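Local coordinates for protein maquette-3 (Escherichia coli, PDB 6Z0C) that is an artificial, computationally designed four-helix bundle, probably made to test how buried charged networks affect the stability of a hydrophobic core, at residues Q26-R29 / E30-I34. Residues are numbered along the deposited sequence; the frame is centred on the assembly and turned at random.
Sequences QLIR and ELLKI
Gln26 and Glu30 meet one helical turn apart on the outer surface of a continuous helix, amide against carboxylate. The Gln26 side chain leaves with CG anti to its own backbone nitrogen (chi1 -178°) and then bends at chi2, which brings the amide round to the Glu30 side. Gln26 NE2 reaches Glu30 OE1 at 3.4 Å; the N-H points almost straight at the oxygen, yet the length makes this a weak hydrogen bond. The two flat groups are nearly perpendicular, with their planes 82° apart.

The other end of the same amide is taken by Arg29. Its chain bends at chi3 and folds back along the helix, so that Arg29 NH1 donates to Gln26 OE1 at 2.6 Å, the oxygen lying at the edge of the guanidinium and close to its plane; NE adds a weak second bond to that oxygen. Gln26 thus relays between a cation and an anion, accepting from Arg29 and donating to Glu30, an arrangement that probably fixes which way round its amide sits. Glu30, extended beyond CG, also crosses the Leu27 side chain at about a right angle, its OE2 4.0 Å from Leu27 CD1.

Round the helix, Ile28 and Leu32 lie side by side and point the same way, Ile28 CG2 resting 3.8 Å from Leu32 CD1. The regular i to i+4 backbone bonds continue through the segment, among them Leu32 N to Ile28 O at 2.8 Å.

All of this belongs to helix 4-48 of the four-helix bundle. Leu27 and Leu31 are buried against Leu172 of helix 152-194, while Ile28 packs on Gln76 and Leu32 on Leu72 of helix 52-99; the polar trio of Gln26, Arg29 and Glu30 stays exposed, although Arg29 also touches Gln76.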
loop_
_atom_site.group_PDB
_atom_site.type_symbol
_atom_site.label_atom_id
_atom_site.label_comp_id
_atom_site.label_asym_id
_atom_site.label_seq_id
_atom_site.Cartn_x
_atom_site.Cartn_y
_atom_site.Cartn_z
ATOM N N GLN A 26 -4.736 8.106 -0.304
ATOM C CA GLN A 26 -6.101 8.412 -0.813
ATOM C C GLN A 26 -6.819 7.103 -1.159
ATOM O O GLN A 26 -8.011 6.988 -0.822
ATOM C CB GLN A 26 -6.056 9.350 -2.021
ATOM C CG GLN A 26 -7.436 9.721 -2.556
ATOM C CD GLN A 26 -8.308 10.398 -1.523
ATOM O OE1 GLN A 26 -7.828 11.114 -0.645
ATOM N NE2 GLN A 26 -9.608 10.176 -1.621
ATOM N N LEU A 27 -6.136 6.156 -1.810
ATOM C CA LEU A 27 -6.755 4.862 -2.207
ATOM C C LEU A 27 -7.105 4.063 -0.944
ATOM O O LEU A 27 -8.191 3.476 -0.909
ATOM C CB LEU A 27 -5.823 4.087 -3.146
ATOM C CG LEU A 27 -6.321 2.710 -3.590
ATOM C CD1 LEU A 27 -7.762 2.762 -4.079
ATOM C CD2 LEU A 27 -5.421 2.137 -4.680
ATOM N N ILE A 28 -6.244 4.071 0.078
ATOM C CA ILE A 28 -6.540 3.401 1.378
ATOM C C ILE A 28 -7.808 4.018 1.984
ATOM O O ILE A 28 -8.657 3.246 2.468
ATOM C CB ILE A 28 -5.349 3.472 2.349
ATOM C CG1 ILE A 28 -4.185 2.601 1.872
ATOM C CG2 ILE A 28 -5.797 3.082 3.748
ATOM C CD1 ILE A 28 -2.879 2.888 2.570
ATOM N N ARG A 29 -7.934 5.348 1.968
ATOM C CA ARG A 29 -9.133 6.056 2.500
ATOM C C ARG A 29 -10.379 5.572 1.745
ATOM O O ARG A 29 -11.396 5.313 2.405
ATOM C CB ARG A 29 -8.973 7.576 2.407
ATOM C CG ARG A 29 -8.161 8.182 3.542
ATOM C CD ARG A 29 -8.351 9.685 3.645
ATOM N NE ARG A 29 -7.753 10.359 2.503
ATOM C CZ ARG A 29 -6.469 10.700 2.396
ATOM N NH1 ARG A 29 -6.041 11.298 1.297
ATOM N NH2 ARG A 29 -5.617 10.450 3.378
ATOM N N GLU A 30 -10.293 5.433 0.417
ATOM C CA GLU A 30 -11.423 4.977 -0.438
ATOM C C GLU A 30 -11.756 3.518 -0.102
ATOM O O GLU A 30 -12.954 3.189 -0.038
ATOM C CB GLU A 30 -11.099 5.182 -1.918
ATOM C CG GLU A 30 -11.122 6.647 -2.318
ATOM C CD GLU A 30 -10.554 6.990 -3.685
ATOM O OE1 GLU A 30 -10.690 8.163 -4.094
ATOM O OE2 GLU A 30 -9.967 6.098 -4.332
ATOM N N LEU A 31 -10.738 2.684 0.125
ATOM C CA LEU A 31 -10.909 1.254 0.501
ATOM C C LEU A 31 -11.590 1.157 1.867
ATOM O O LEU A 31 -12.488 0.319 2.021
ATOM C CB LEU A 31 -9.548 0.555 0.528
ATOM C CG LEU A 31 -9.153 -0.152 -0.763
ATOM C CD1 LEU A 31 -7.742 -0.699 -0.651
ATOM C CD2 LEU A 31 -10.135 -1.267 -1.095
ATOM N N LEU A 32 -11.156 1.972 2.828
ATOM C CA LEU A 32 -11.757 2.013 4.186
ATOM C C LEU A 32 -13.245 2.365 4.077
ATOM O O LEU A 32 -14.066 1.683 4.731
ATOM C CB LEU A 32 -10.986 3.022 5.040
ATOM C CG LEU A 32 -9.639 2.525 5.561
ATOM C CD1 LEU A 32 -8.783 3.680 6.056
ATOM C CD2 LEU A 32 -9.839 1.500 6.666
ATOM N N LYS A 33 -13.581 3.370 3.265
ATOM C CA LYS A 33 -14.982 3.834 3.072
ATOM C C LYS A 33 -15.832 2.670 2.545
ATOM O O LYS A 33 -16.838 2.343 3.202
ATOM C CB LYS A 33 -15.037 5.051 2.145
ATOM C CG LYS A 33 -16.419 5.677 1.993
ATOM C CD LYS A 33 -16.461 6.867 1.052
ATOM C CE LYS A 33 -15.501 7.974 1.436
ATOM N NZ LYS A 33 -15.719 9.193 0.621
ATOM N N ILE A 34 -15.452 2.051 1.422
ATOM C CA ILE A 34 -16.271 0.956 0.818
ATOM C C ILE A 34 -16.316 -0.238 1.780
ATOM O O ILE A 34 -17.390 -0.852 1.882
ATOM C CB ILE A 34 -15.814 0.527 -0.594
ATOM C CG1 ILE A 34 -16.755 -0.553 -1.141
ATOM C CG2 ILE A 34 -14.363 0.070 -0.613
ATOM C CD1 ILE A 34 -16.654 -0.796 -2.629
#